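Local coordinates for protein aromatic amino acid exporter YddG (Starkeya novella, PDB 5I20) that exports amino acids across the inner membrane with broad specificity, carrying threonine, methionine, lysine and glutamate among others, at residues Leu96-Leu107 and Val122-Val133; His79-Lys87 and Gly152-Ala160. All blocks are in the same frame, centred on the assembly; numbering follows the deposited sequence.

Contact 1: Leu96-Leu107 and Val122-Val133; sequences LVAYLWPLLIVL and VAGALMGLAGTV. With OLC ((2R)-2,3-dihydroxypropyl (9Z)-octadec-9-enoate), chain G.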
loop_
_atom_site.group_PDB
_atom_site.type_symbol
_atom_site.label_atom_id
_atom_site.label_comp_id
_atom_site.label_asym_id
_atom_site.label_seq_id
_atom_site.Cartn_x
_atom_site.Cartn_y
_atom_site.Cartn_z
ATOM N N LEU A 96 -9.631 -1.451 8.040
ATOM C CA LEU A 96 -9.276 -0.468 9.055
ATOM C C LEU A 96 -8.062 -0.917 9.866
ATOM O O LEU A 96 -7.164 -0.121 10.133
ATOM C CB LEU A 96 -10.457 -0.198 9.995
ATOM C CG LEU A 96 -10.143 0.798 11.116
ATOM C CD1 LEU A 96 -9.737 2.148 10.535
ATOM C CD2 LEU A 96 -11.305 0.959 12.085
ATOM N N VAL A 97 -8.034 -2.188 10.263
ATOM C CA VAL A 97 -6.909 -2.700 11.039
ATOM C C VAL A 97 -5.632 -2.660 10.202
ATOM O O VAL A 97 -4.593 -2.191 10.671
ATOM C CB VAL A 97 -7.166 -4.137 11.549
ATOM C CG1 VAL A 97 -5.902 -4.727 12.158
ATOM C CG2 VAL A 97 -8.289 -4.139 12.573
ATOM N N ALA A 98 -5.713 -3.124 8.957
ATOM C CA ALA A 98 -4.569 -3.067 8.049
ATOM C C ALA A 98 -4.068 -1.638 7.845
ATOM O O ALA A 98 -2.867 -1.414 7.687
ATOM C CB ALA A 98 -4.921 -3.695 6.705
ATOM N N TYR A 99 -4.980 -0.669 7.860
ATOM C CA TYR A 99 -4.586 0.716 7.604
ATOM C C TYR A 99 -4.018 1.405 8.841
ATOM O O TYR A 99 -4.001 2.633 8.939
ATOM C CB TYR A 99 -5.755 1.519 7.028
ATOM C CG TYR A 99 -5.495 1.915 5.594
ATOM C CD1 TYR A 99 -4.601 2.933 5.291
ATOM C CD2 TYR A 99 -6.112 1.251 4.542
ATOM C CE1 TYR A 99 -4.340 3.293 3.984
ATOM C CE2 TYR A 99 -5.858 1.606 3.227
ATOM C CZ TYR A 99 -4.971 2.628 2.956
ATOM O OH TYR A 99 -4.711 2.989 1.654
ATOM N N LEU A 100 -3.541 0.593 9.777
ATOM C CA LEU A 100 -2.637 1.068 10.806
ATOM C C LEU A 100 -1.232 1.218 10.231
ATOM O O LEU A 100 -0.369 1.833 10.854
ATOM C CB LEU A 100 -2.617 0.113 12.003
ATOM C CG LEU A 100 -3.806 0.211 12.958
ATOM C CD1 LEU A 100 -3.819 -0.959 13.928
ATOM C CD2 LEU A 100 -3.760 1.530 13.708
ATOM N N TRP A 101 -1.004 0.666 9.040
ATOM C CA TRP A 101 0.351 0.640 8.484
ATOM C C TRP A 101 0.979 2.016 8.209
ATOM O O TRP A 101 2.198 2.143 8.301
ATOM C CB TRP A 101 0.411 -0.220 7.205
ATOM C CG TRP A 101 -0.241 0.305 5.941
ATOM C CD1 TRP A 101 -1.472 -0.037 5.458
ATOM C CD2 TRP A 101 0.325 1.213 4.976
ATOM N NE1 TRP A 101 -1.717 0.615 4.274
ATOM C CE2 TRP A 101 -0.632 1.386 3.953
ATOM C CE3 TRP A 101 1.537 1.906 4.887
ATOM C CZ2 TRP A 101 -0.414 2.220 2.853
ATOM C CZ3 TRP A 101 1.754 2.736 3.789
ATOM C CH2 TRP A 101 0.781 2.883 2.789
ATOM N N PRO A 102 0.177 3.044 7.874
ATOM C CA PRO A 102 0.892 4.318 7.717
ATOM C C PRO A 102 1.437 4.853 9.041
ATOM O O PRO A 102 2.541 5.396 9.065
ATOM C CB PRO A 102 -0.177 5.254 7.145
ATOM C CG PRO A 102 -1.147 4.343 6.467
ATOM C CD PRO A 102 -1.199 3.130 7.349
ATOM N N LEU A 103 0.678 4.694 10.122
ATOM C CA LEU A 103 1.138 5.093 11.449
ATOM C C LEU A 103 2.371 4.288 11.859
ATOM O O LEU A 103 3.301 4.819 12.462
ATOM C CB LEU A 103 0.019 4.917 12.479
ATOM C CG LEU A 103 0.353 5.208 13.946
ATOM C CD1 LEU A 103 0.806 6.650 14.127
ATOM C CD2 LEU A 103 -0.849 4.905 14.838
ATOM N N LEU A 104 2.374 3.005 11.516
ATOM C CA LEU A 104 3.479 2.120 11.859
ATOM C C LEU A 104 4.773 2.547 11.175
ATOM O O LEU A 104 5.841 2.519 11.783
ATOM C CB LEU A 104 3.137 0.674 11.491
ATOM C CG LEU A 104 2.045 0.017 12.334
ATOM C CD1 LEU A 104 1.768 -1.404 11.869
ATOM C CD2 LEU A 104 2.431 0.039 13.809
ATOM N N ILE A 105 4.670 2.943 9.910
ATOM C CA ILE A 105 5.821 3.448 9.173
ATOM C C ILE A 105 6.397 4.697 9.846
ATOM O O ILE A 105 7.613 4.814 10.014
ATOM C CB ILE A 105 5.457 3.762 7.703
ATOM C CG1 ILE A 105 5.268 2.459 6.920
ATOM C CG2 ILE A 105 6.525 4.623 7.048
ATOM C CD1 ILE A 105 4.955 2.659 5.457
ATOM N N VAL A 106 5.521 5.620 10.234
ATOM C CA VAL A 106 5.950 6.831 10.928
ATOM C C VAL A 106 6.683 6.472 12.216
ATOM O O VAL A 106 7.784 6.961 12.466
ATOM C CB VAL A 106 4.761 7.761 11.255
ATOM C CG1 VAL A 106 5.221 8.934 12.112
ATOM C CG2 VAL A 106 4.100 8.258 9.977
ATOM N N LEU A 107 6.077 5.603 13.019
ATOM C CA LEU A 107 6.685 5.160 14.269
ATOM C C LEU A 107 7.986 4.380 14.035
ATOM O O LEU A 107 8.973 4.591 14.739
ATOM C CB LEU A 107 5.692 4.310 15.072
ATOM C CG LEU A 107 4.453 5.046 15.598
ATOM C CD1 LEU A 107 3.469 4.088 16.259
ATOM C CD2 LEU A 107 4.858 6.153 16.566
ATOM N N VAL A 122 4.114 12.437 14.088
ATOM C CA VAL A 122 3.218 11.529 14.792
ATOM C C VAL A 122 1.799 12.100 14.848
ATOM O O VAL A 122 0.826 11.388 14.604
ATOM C CB VAL A 122 3.731 11.235 16.218
ATOM C CG1 VAL A 122 2.704 10.445 17.015
ATOM C CG2 VAL A 122 5.055 10.484 16.151
ATOM N N ALA A 123 1.690 13.390 15.149
ATOM C CA ALA A 123 0.395 14.061 15.179
ATOM C C ALA A 123 -0.269 14.059 13.804
ATOM O O ALA A 123 -1.483 13.906 13.695
ATOM C CB ALA A 123 0.550 15.477 15.682
ATOM N N GLY A 124 0.531 14.239 12.758
ATOM C CA GLY A 124 0.023 14.224 11.398
ATOM C C GLY A 124 -0.533 12.861 11.042
ATOM O O GLY A 124 -1.593 12.752 10.427
ATOM N N ALA A 125 0.185 11.817 11.446
ATOM C CA ALA A 125 -0.254 10.447 11.223
ATOM C C ALA A 125 -1.544 10.137 11.981
ATOM O O ALA A 125 -2.431 9.462 11.457
ATOM C CB ALA A 125 0.844 9.471 11.627
ATOM N N LEU A 126 -1.645 10.632 13.212
ATOM C CA LEU A 126 -2.809 10.359 14.045
ATOM C C LEU A 126 -4.064 11.021 13.479
ATOM O O LEU A 126 -5.159 10.467 13.569
ATOM C CB LEU A 126 -2.561 10.820 15.483
ATOM C CG LEU A 126 -1.521 9.975 16.225
ATOM C CD1 LEU A 126 -1.116 10.620 17.546
ATOM C CD2 LEU A 126 -2.036 8.559 16.440
ATOM N N MET A 127 -3.891 12.202 12.890
ATOM C CA MET A 127 -4.986 12.915 12.248
ATOM C C MET A 127 -5.441 12.178 10.992
ATOM O O MET A 127 -6.636 12.112 10.695
ATOM C CB MET A 127 -4.568 14.348 11.902
ATOM C CG MET A 127 -4.313 15.230 13.116
ATOM S SD MET A 127 -3.542 16.809 12.692
ATOM C CE MET A 127 -4.829 17.568 11.697
ATOM N N GLY A 128 -4.476 11.628 10.261
ATOM C CA GLY A 128 -4.770 10.845 9.075
ATOM C C GLY A 128 -5.493 9.558 9.420
ATOM O O GLY A 128 -6.422 9.154 8.721
ATOM N N LEU A 129 -5.069 8.908 10.501
ATOM C CA LEU A 129 -5.752 7.709 10.972
ATOM C C LEU A 129 -7.166 8.068 11.407
ATOM O O LEU A 129 -8.109 7.318 11.159
ATOM C CB LEU A 129 -4.992 7.047 12.125
ATOM C CG LEU A 129 -5.685 5.819 12.732
ATOM C CD1 LEU A 129 -5.909 4.741 11.674
ATOM C CD2 LEU A 129 -4.907 5.258 13.915
ATOM N N ALA A 130 -7.303 9.227 12.046
ATOM C CA ALA A 130 -8.606 9.711 12.493
ATOM C C ALA A 130 -9.570 9.882 11.316
ATOM O O ALA A 130 -10.751 9.539 11.413
ATOM C CB ALA A 130 -8.451 11.023 13.243
ATOM N N GLY A 131 -9.060 10.413 10.210
ATOM C CA GLY A 131 -9.867 10.616 9.021
ATOM C C GLY A 131 -10.280 9.295 8.403
ATOM O O GLY A 131 -11.395 9.149 7.907
ATOM N N THR A 132 -9.371 8.327 8.444
ATOM C CA THR A 132 -9.623 7.002 7.901
ATOM C C THR A 132 -10.706 6.286 8.705
ATOM O O THR A 132 -11.566 5.615 8.133
ATOM C CB THR A 132 -8.330 6.159 7.883
ATOM O OG1 THR A 132 -7.323 6.856 7.144
ATOM C CG2 THR A 132 -8.568 4.807 7.234
ATOM N N VAL A 133 -10.666 6.442 10.026
ATOM C CA VAL A 133 -11.673 5.859 10.911
ATOM C C VAL A 133 -13.070 6.410 10.615
ATOM O O VAL A 133 -14.043 5.656 10.525
ATOM C CB VAL A 133 -11.332 6.112 12.399
ATOM C CG1 VAL A 133 -12.511 5.755 13.298
ATOM C CG2 VAL A 133 -10.094 5.329 12.801
HETATM C C10 OLC G . -0.207 -0.848 0.646
HETATM C C9 OLC G . 0.020 -0.793 -0.824
HETATM C C11 OLC G . -0.449 -2.166 1.295
HETATM C C8 OLC G . -0.019 -2.044 -1.633
HETATM C C16 OLC G . -5.402 -2.124 2.304
HETATM C C12 OLC G . -1.314 -1.987 2.495
HETATM C C7 OLC G . -1.323 -2.164 -2.345
HETATM C C15 OLC G . -4.510 -3.302 2.517
HETATM C C13 OLC G . -2.080 -3.243 2.745
HETATM C C6 OLC G . -1.324 -3.400 -3.183
HETATM C C14 OLC G . -3.375 -2.923 3.409
HETATM C C5 OLC G . -2.449 -4.286 -2.768
HETATM C C4 OLC G . -2.713 -5.303 -3.829
HETATM C C3 OLC G . -3.961 -6.055 -3.505
HETATM C C2 OLC G . -4.334 -6.921 -4.660
#
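The carbonyl oxygen of Gly-128 is gripped twice by Thr-132, the residue whose CG2 meets CB of Tyr-99 across the contact at 4.3 Å. The backbone N of Thr-132 makes the usual helical bond, while OG1 donates to Gly-128 O at 2.9 Å from the opposite face of the carbonyl, tilted 30° out of its plane. The hydroxyl is thus satisfied within its own helix, leaving the methyl to face Tyr-99. No hydrogen bond crosses between the segments; leucine, valine and alanine carry the interface. Leu-103 has CG anti to its N (chi1 176°), which brings CD1 to 3.8 Å from CB of Ala-125 and places both methyls near CD2 of Leu-126. Val-106 CG2 comes to the same alanine CB, also at 3.8 Å; both side chains touch the one methyl of Ala-125, from directions roughly at right angles. Further along, Leu-129 CD2 meets Leu-100 CD2 at 3.9 Å, the side chains crossing at a slant, and Leu-96 CD1 reaches Val-133 CG2 at 3.9 Å. Residues 101-107 run almost exactly antiparallel (174°) to 122-133. Tyr-99 leaves helical geometry, and Pro-102 has no N-H to offer. The hydroxyl of Tyr-245 bonds Tyr-99 O and, weakly, Leu-103 N at this break. On the side turned from 122-133, the monoolein chain lays C10 over one face of the Trp-101 indole, with CD of Pro-102 over the other, and its C16 lies near Tyr-99 CE2. A transmembrane helix interrupted near its middle and packed antiparallel against a continuous one fits the helical basket of DMT transporters, and the lipid beside Trp-101 is consistent with a face turned to the central substrate-binding cavity.

Contact 2: His79-Lys87 and Gly152-Ala160; sequences HFFYFSALK and GYLAAAACA. With OLC ((2R)-2,3-dihydroxypropyl (9Z)-octadec-9-enoate), chain G.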
loop_
_atom_site.group_PDB
_atom_site.type_symbol
_atom_site.label_atom_id
_atom_site.label_comp_id
_atom_site.label_asym_id
_atom_site.label_seq_id
_atom_site.Cartn_x
_atom_site.Cartn_y
_atom_site.Cartn_z
ATOM N N HIS A 79 0.543 -9.612 1.512
ATOM C CA HIS A 79 -0.527 -10.084 0.632
ATOM C C HIS A 79 -1.243 -11.312 1.194
ATOM O O HIS A 79 -2.471 -11.366 1.224
ATOM C CB HIS A 79 0.028 -10.417 -0.751
ATOM C CG HIS A 79 -0.149 -9.322 -1.755
ATOM N ND1 HIS A 79 0.790 -8.333 -1.952
ATOM C CD2 HIS A 79 -1.157 -9.064 -2.621
ATOM C CE1 HIS A 79 0.367 -7.511 -2.895
ATOM N NE2 HIS A 79 -0.810 -7.932 -3.319
ATOM N N PHE A 80 -0.464 -12.297 1.627
ATOM C CA PHE A 80 -1.003 -13.555 2.138
ATOM C C PHE A 80 -1.851 -13.353 3.389
ATOM O O PHE A 80 -2.910 -13.962 3.535
ATOM C CB PHE A 80 0.137 -14.533 2.434
ATOM C CG PHE A 80 -0.311 -15.827 3.057
ATOM C CD1 PHE A 80 -0.775 -16.864 2.266
ATOM C CD2 PHE A 80 -0.255 -16.013 4.430
ATOM C CE1 PHE A 80 -1.183 -18.060 2.831
ATOM C CE2 PHE A 80 -0.661 -17.204 5.002
ATOM C CZ PHE A 80 -1.126 -18.229 4.202
ATOM N N PHE A 81 -1.379 -12.499 4.291
ATOM C CA PHE A 81 -2.067 -12.281 5.559
ATOM C C PHE A 81 -3.294 -11.393 5.393
ATOM O O PHE A 81 -4.258 -11.510 6.148
ATOM C CB PHE A 81 -1.111 -11.679 6.591
ATOM C CG PHE A 81 -0.218 -12.694 7.246
ATOM C CD1 PHE A 81 -0.685 -13.475 8.291
ATOM C CD2 PHE A 81 1.083 -12.876 6.809
ATOM C CE1 PHE A 81 0.132 -14.412 8.891
ATOM C CE2 PHE A 81 1.905 -13.812 7.406
ATOM C CZ PHE A 81 1.430 -14.579 8.447
ATOM N N TYR A 82 -3.268 -10.512 4.402
ATOM C CA TYR A 82 -4.424 -9.666 4.150
ATOM C C TYR A 82 -5.544 -10.470 3.492
ATOM O O TYR A 82 -6.723 -10.254 3.777
ATOM C CB TYR A 82 -4.048 -8.466 3.285
ATOM C CG TYR A 82 -5.168 -7.463 3.174
ATOM C CD1 TYR A 82 -5.653 -6.813 4.302
ATOM C CD2 TYR A 82 -5.748 -7.171 1.948
ATOM C CE1 TYR A 82 -6.683 -5.898 4.212
ATOM C CE2 TYR A 82 -6.778 -6.256 1.846
ATOM C CZ TYR A 82 -7.242 -5.623 2.981
ATOM O OH TYR A 82 -8.268 -4.713 2.885
ATOM N N PHE A 83 -5.172 -11.402 2.620
ATOM C CA PHE A 83 -6.150 -12.289 1.997
ATOM C C PHE A 83 -6.771 -13.204 3.048
ATOM O O PHE A 83 -7.955 -13.533 2.979
ATOM C CB PHE A 83 -5.509 -13.118 0.881
ATOM C CG PHE A 83 -5.018 -12.298 -0.277
ATOM C CD1 PHE A 83 -5.527 -11.028 -0.510
ATOM C CD2 PHE A 83 -4.048 -12.793 -1.133
ATOM C CE1 PHE A 83 -5.075 -10.266 -1.574
ATOM C CE2 PHE A 83 -3.593 -12.037 -2.197
ATOM C CZ PHE A 83 -4.107 -10.771 -2.419
ATOM N N SER A 84 -5.959 -13.609 4.019
ATOM C CA SER A 84 -6.432 -14.410 5.139
ATOM C C SER A 84 -7.385 -13.602 6.016
ATOM O O SER A 84 -8.364 -14.130 6.532
ATOM C CB SER A 84 -5.254 -14.921 5.972
ATOM O OG SER A 84 -4.405 -15.752 5.200
ATOM N N ALA A 85 -7.087 -12.317 6.183
ATOM C CA ALA A 85 -7.934 -11.432 6.974
ATOM C C ALA A 85 -9.318 -11.283 6.341
ATOM O O ALA A 85 -10.327 -11.236 7.043
ATOM C CB ALA A 85 -7.270 -10.068 7.133
ATOM N N LEU A 86 -9.352 -11.208 5.013
ATOM C CA LEU A 86 -10.604 -11.104 4.266
ATOM C C LEU A 86 -11.428 -12.385 4.379
ATOM O O LEU A 86 -12.652 -12.367 4.249
ATOM C CB LEU A 86 -10.322 -10.789 2.796
ATOM C CG LEU A 86 -10.314 -9.323 2.346
ATOM C CD1 LEU A 86 -10.030 -8.373 3.496
ATOM C CD2 LEU A 86 -9.300 -9.122 1.228
ATOM N N LYS A 87 -10.737 -13.493 4.621
ATOM C CA LYS A 87 -11.364 -14.797 4.779
ATOM C C LYS A 87 -11.975 -14.969 6.164
ATOM O O LYS A 87 -12.941 -15.713 6.342
ATOM C CB LYS A 87 -10.334 -15.902 4.532
ATOM C CG LYS A 87 -10.743 -16.941 3.508
ATOM C CD LYS A 87 -9.650 -17.982 3.330
ATOM C CE LYS A 87 -10.092 -19.089 2.391
ATOM N NZ LYS A 87 -11.287 -19.805 2.914
ATOM N N GLY A 152 -9.116 -12.771 12.039
ATOM C CA GLY A 152 -8.998 -11.914 10.877
ATOM C C GLY A 152 -8.343 -10.586 11.196
ATOM O O GLY A 152 -7.572 -10.059 10.396
ATOM N N TYR A 153 -8.650 -10.039 12.368
ATOM C CA TYR A 153 -8.054 -8.776 12.790
ATOM C C TYR A 153 -6.550 -8.940 12.982
ATOM O O TYR A 153 -5.768 -8.056 12.628
ATOM C CB TYR A 153 -8.693 -8.273 14.087
ATOM C CG TYR A 153 -10.200 -8.145 14.056
ATOM C CD1 TYR A 153 -10.875 -7.813 12.886
ATOM C CD2 TYR A 153 -10.949 -8.351 15.207
ATOM C CE1 TYR A 153 -12.260 -7.695 12.867
ATOM C CE2 TYR A 153 -12.326 -8.236 15.198
ATOM C CZ TYR A 153 -12.976 -7.906 14.029
ATOM O OH TYR A 153 -14.348 -7.796 14.031
ATOM N N LEU A 154 -6.150 -10.078 13.543
ATOM C CA LEU A 154 -4.737 -10.369 13.769
ATOM C C LEU A 154 -3.998 -10.521 12.443
ATOM O O LEU A 154 -2.899 -9.991 12.271
ATOM C CB LEU A 154 -4.575 -11.632 14.620
ATOM C CG LEU A 154 -5.153 -11.558 16.035
ATOM C CD1 LEU A 154 -4.995 -12.887 16.760
ATOM C CD2 LEU A 154 -4.505 -10.430 16.826
ATOM N N ALA A 155 -4.610 -11.246 11.511
ATOM C CA ALA A 155 -4.071 -11.371 10.162
ATOM C C ALA A 155 -3.936 -9.992 9.524
ATOM O O ALA A 155 -2.918 -9.676 8.906
ATOM C CB ALA A 155 -4.958 -12.270 9.313
ATOM N N ALA A 156 -4.968 -9.172 9.690
ATOM C CA ALA A 156 -4.945 -7.808 9.174
ATOM C C ALA A 156 -3.849 -6.987 9.853
ATOM O O ALA A 156 -3.219 -6.138 9.220
ATOM C CB ALA A 156 -6.305 -7.145 9.358
ATOM N N ALA A 157 -3.620 -7.243 11.137
ATOM C CA ALA A 157 -2.550 -6.560 11.858
ATOM C C ALA A 157 -1.183 -7.048 11.390
ATOM O O ALA A 157 -0.237 -6.267 11.294
ATOM C CB ALA A 157 -2.701 -6.763 13.359
ATOM N N ALA A 158 -1.082 -8.344 11.108
ATOM C CA ALA A 158 0.163 -8.930 10.614
ATOM C C ALA A 158 0.532 -8.322 9.270
ATOM O O ALA A 158 1.694 -8.015 9.006
ATOM C CB ALA A 158 0.033 -10.447 10.496
ATOM N N CYS A 159 -0.480 -8.159 8.426
ATOM C CA CYS A 159 -0.345 -7.512 7.130
ATOM C C CYS A 159 0.230 -6.105 7.264
ATOM O O CYS A 159 1.154 -5.726 6.542
ATOM C CB CYS A 159 -1.711 -7.470 6.437
ATOM S SG CYS A 159 -1.860 -6.280 5.106
ATOM N N ALA A 160 -0.320 -5.342 8.202
ATOM C CA ALA A 160 0.107 -3.965 8.434
ATOM C C ALA A 160 1.566 -3.884 8.869
ATOM O O ALA A 160 2.316 -3.031 8.390
ATOM C CB ALA A 160 -0.789 -3.302 9.476
HETATM C C10 OLC G . -0.207 -0.848 0.646
HETATM C C9 OLC G . 0.020 -0.793 -0.824
HETATM C C11 OLC G . -0.449 -2.166 1.295
HETATM C C8 OLC G . -0.019 -2.044 -1.633
HETATM C C16 OLC G . -5.402 -2.124 2.304
HETATM C C12 OLC G . -1.314 -1.987 2.495
HETATM C C7 OLC G . -1.323 -2.164 -2.345
HETATM C C15 OLC G . -4.510 -3.302 2.517
HETATM C C13 OLC G . -2.080 -3.243 2.745
HETATM C C6 OLC G . -1.324 -3.400 -3.183
HETATM C C14 OLC G . -3.375 -2.923 3.409
HETATM C C5 OLC G . -2.449 -4.286 -2.768
HETATM C C4 OLC G . -2.713 -5.303 -3.829
HETATM C C3 OLC G . -3.961 -6.055 -3.505
HETATM C C2 OLC G . -4.334 -6.921 -4.660
#
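A close antiparallel pair of transmembrane helices, with Gly-152 and Ala-156 of a GxxxA sequence facing Ala-85, forms this contact. The axes approach to 7.5 Å at a crossing angle of -158°, and the CA atoms of Ala-85 and Gly-152 lie only 4.1 Å apart. Small residues permit this: a CB on Gly-152 would press on Ala-85 O. Ala-85 CB sits 3.3 Å from Gly-152 O and also touches Ala-156 CB, while Ala-155 CB lies 3.3 Å from Phe-81 O. One helical turn further, aromatic rings take over. Ala-158 CB stands over a face of the Phe-81 ring, 4.2 Å from its centroid and 26° off the normal, a CH-pi contact. Tyr-82 CB lies 3.6 Å from Cys-159 SG. A chi1 of -171° swings the Tyr-82 ring away from the backbone N, where the sulfur meets it obliquely in a sulfur-aromatic contact. The same ring is sandwiched between C15 of the monoolein chain, 3.6 Å above one face, and CD1 of Leu-86 over the other. With an alanine in place of Tyr-82, the sulfur of Cys-159 would probably lose its aromatic neighbour and the lipid tail the face it lies on. Helix 65-88 is thereby joined to helix 150-169 through the small-residue, glycine-alanine interface typical of closely packed membrane helices.

Both contacts join antiparallel transmembrane helices without a single hydrogen bond between segments, but they pack differently. In contact 1 branched aliphatic side chains meet between the axes of 101-107 and 122-133, 9.4 Å apart, and three of its touching residues lie on the surface; contact 2, with no touching residue so exposed, is closer because glycine and alanine let backbones approach, and adds aromatic and sulfur contacts. Their centres are about 17 Å apart, yet they adjoin: Val-97 and Trp-101 of contact 1 pack against 152-160, with Trp-101 CB 3.6 Å from Ala-160 O. The same monoolein touches 96-107 and both segments of contact 2, consistent with faces turned toward one common cavity.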